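Local coordinates for putative uncharacterized protein (Archaeoglobus fulgidus, PDB 4KPP), which probably exchanges protons for calcium ions across the membrane as a member of the sodium/calcium exchanger family, at residues 18-23 against 33-38. Sequence-based numbering, arbitrary orientation.
Sequences LPWLIS and LTQTLL
Leu-38 reaches into the angle between Pro-19 and Trp-20, where the short helix 18-25 meets the start of the long helix 32-60. This helix-loop-helix joint lies at the start of a predicted transmembrane helix, away from the calcium site, with Ala-226 of helix 224-237 against Trp-20. The two segments run at 119° to each other, axes 9.7 Å apart at closest approach. Packing is closest at the Leu-38 end: its CD2 sits 3.7 Å from CB of Pro-19, and its carbonyl O lies 3.5 Å from CB of Trp-20. In the first turn of its helix, N of Trp-20 lacks a carbonyl from a preceding turn; a water accepts from it instead and can donate to O of Leu-38, 2.9 Å from each. The anti torsion of Trp-20 (chi1 178°) carries its indole from Leu-38 back toward Gln-35, oblique to both. Contact thins there, CG of Gln-35 staying 4.2 Å from CH2 of Trp-20. Ser-23 merely grazes CD1 of Leu-38; its OG is hydrogen-bonded to O of Pro-19 and NE2 of His-30. Mainly apolar packing and one water bridge thus join the helices, while NE1 of Trp-20 and NE2 of Gln-35 tie them to O of Met-222 and Ala-226.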
loop_
_atom_site.group_PDB
_atom_site.type_symbol
_atom_site.label_atom_id
_atom_site.label_comp_id
_atom_site.label_asym_id
_atom_site.label_seq_id
_atom_site.Cartn_x
_atom_site.Cartn_y
_atom_site.Cartn_z
ATOM N N LEU A 18 -12.903 -11.741 16.589
ATOM C CA LEU A 18 -14.113 -12.165 17.293
ATOM C C LEU A 18 -15.004 -11.047 17.864
ATOM O O LEU A 18 -16.224 -11.125 17.731
ATOM C CB LEU A 18 -13.772 -13.194 18.380
ATOM C CG LEU A 18 -13.982 -14.680 18.057
ATOM C CD1 LEU A 18 -13.838 -14.984 16.566
ATOM C CD2 LEU A 18 -13.040 -15.547 18.886
ATOM N N PRO A 19 -14.411 -10.018 18.506
ATOM C CA PRO A 19 -15.293 -8.979 19.056
ATOM C C PRO A 19 -16.212 -8.367 18.002
ATOM O O PRO A 19 -17.388 -8.122 18.281
ATOM C CB PRO A 19 -14.310 -7.936 19.590
ATOM C CG PRO A 19 -13.100 -8.726 19.954
ATOM C CD PRO A 19 -13.007 -9.804 18.906
ATOM N N TRP A 20 -15.690 -8.157 16.797
ATOM C CA TRP A 20 -16.517 -7.654 15.710
ATOM C C TRP A 20 -17.401 -8.735 15.086
ATOM O O TRP A 20 -18.576 -8.495 14.811
ATOM C CB TRP A 20 -15.680 -6.964 14.632
ATOM C CG TRP A 20 -16.527 -6.493 13.495
ATOM C CD1 TRP A 20 -16.453 -6.898 12.191
ATOM C CD2 TRP A 20 -17.611 -5.558 13.564
ATOM N NE1 TRP A 20 -17.413 -6.259 11.442
ATOM C CE2 TRP A 20 -18.138 -5.432 12.261
ATOM C CE3 TRP A 20 -18.181 -4.807 14.598
ATOM C CZ2 TRP A 20 -19.209 -4.588 11.968
ATOM C CZ3 TRP A 20 -19.245 -3.968 14.302
ATOM C CH2 TRP A 20 -19.746 -3.865 12.997
ATOM N N LEU A 21 -16.838 -9.921 14.862
ATOM C CA LEU A 21 -17.589 -11.016 14.246
ATOM C C LEU A 21 -18.762 -11.477 15.109
ATOM O O LEU A 21 -19.849 -11.753 14.599
ATOM C CB LEU A 21 -16.670 -12.196 13.920
ATOM C CG LEU A 21 -15.811 -12.040 12.662
ATOM C CD1 LEU A 21 -14.946 -13.271 12.436
ATOM C CD2 LEU A 21 -16.681 -11.761 11.442
ATOM N N ILE A 22 -18.535 -11.563 16.416
ATOM C CA ILE A 22 -19.595 -11.907 17.354
ATOM C C ILE A 22 -20.681 -10.835 17.336
ATOM O O ILE A 22 -21.874 -11.145 17.350
ATOM C CB ILE A 22 -19.037 -12.081 18.779
ATOM C CG1 ILE A 22 -18.150 -13.328 18.843
ATOM C CG2 ILE A 22 -20.163 -12.159 19.801
ATOM C CD1 ILE A 22 -17.252 -13.386 20.060
ATOM N N SER A 23 -20.257 -9.574 17.283
ATOM C CA SER A 23 -21.184 -8.448 17.217
ATOM C C SER A 23 -22.039 -8.506 15.954
ATOM O O SER A 23 -23.221 -8.166 15.983
ATOM C CB SER A 23 -20.426 -7.118 17.273
ATOM O OG SER A 23 -19.656 -7.019 18.457
ATOM N N LEU A 33 -17.621 5.320 17.588
ATOM C CA LEU A 33 -16.218 5.072 17.899
ATOM C C LEU A 33 -15.923 3.595 18.159
ATOM O O LEU A 33 -14.958 3.045 17.628
ATOM C CB LEU A 33 -15.761 5.921 19.090
ATOM C CG LEU A 33 -14.288 5.749 19.469
ATOM C CD1 LEU A 33 -13.394 6.139 18.296
ATOM C CD2 LEU A 33 -13.923 6.542 20.721
ATOM N N THR A 34 -16.752 2.954 18.974
ATOM C CA THR A 34 -16.521 1.554 19.316
ATOM C C THR A 34 -16.713 0.630 18.110
ATOM O O THR A 34 -16.010 -0.373 17.973
ATOM C CB THR A 34 -17.370 1.102 20.526
ATOM O OG1 THR A 34 -18.061 -0.111 20.210
ATOM C CG2 THR A 34 -18.376 2.169 20.901
ATOM N N GLN A 35 -17.644 0.982 17.227
ATOM C CA GLN A 35 -17.800 0.255 15.970
ATOM C C GLN A 35 -16.520 0.333 15.146
ATOM O O GLN A 35 -16.108 -0.649 14.533
ATOM C CB GLN A 35 -18.980 0.790 15.154
ATOM C CG GLN A 35 -19.032 0.218 13.739
ATOM C CD GLN A 35 -20.285 0.603 12.978
ATOM O OE1 GLN A 35 -21.399 0.241 13.359
ATOM N NE2 GLN A 35 -20.109 1.334 11.885
ATOM N N THR A 36 -15.895 1.506 15.147
ATOM C CA THR A 36 -14.658 1.733 14.407
ATOM C C THR A 36 -13.514 0.906 14.980
ATOM O O THR A 36 -12.768 0.263 14.241
ATOM C CB THR A 36 -14.248 3.218 14.447
ATOM O OG1 THR A 36 -15.332 4.026 13.980
ATOM C CG2 THR A 36 -13.022 3.466 13.578
ATOM N N LEU A 37 -13.384 0.937 16.302
ATOM C CA LEU A 37 -12.335 0.197 16.992
ATOM C C LEU A 37 -12.438 -1.310 16.751
ATOM O O LEU A 37 -11.457 -1.952 16.381
ATOM C CB LEU A 37 -12.373 0.504 18.492
ATOM C CG LEU A 37 -12.142 1.974 18.850
ATOM C CD1 LEU A 37 -12.353 2.227 20.338
ATOM C CD2 LEU A 37 -10.749 2.408 18.420
ATOM N N LEU A 38 -13.629 -1.863 16.955
ATOM C CA LEU A 38 -13.843 -3.301 16.812
ATOM C C LEU A 38 -13.692 -3.787 15.371
ATOM O O LEU A 38 -13.001 -4.773 15.113
ATOM C CB LEU A 38 -15.209 -3.702 17.375
ATOM C CG LEU A 38 -15.369 -3.576 18.894
ATOM C CD1 LEU A 38 -16.715 -4.126 19.349
ATOM C CD2 LEU A 38 -14.219 -4.260 19.636
HETATM O O HOH W 1 -12.902 -7.390 16.332
#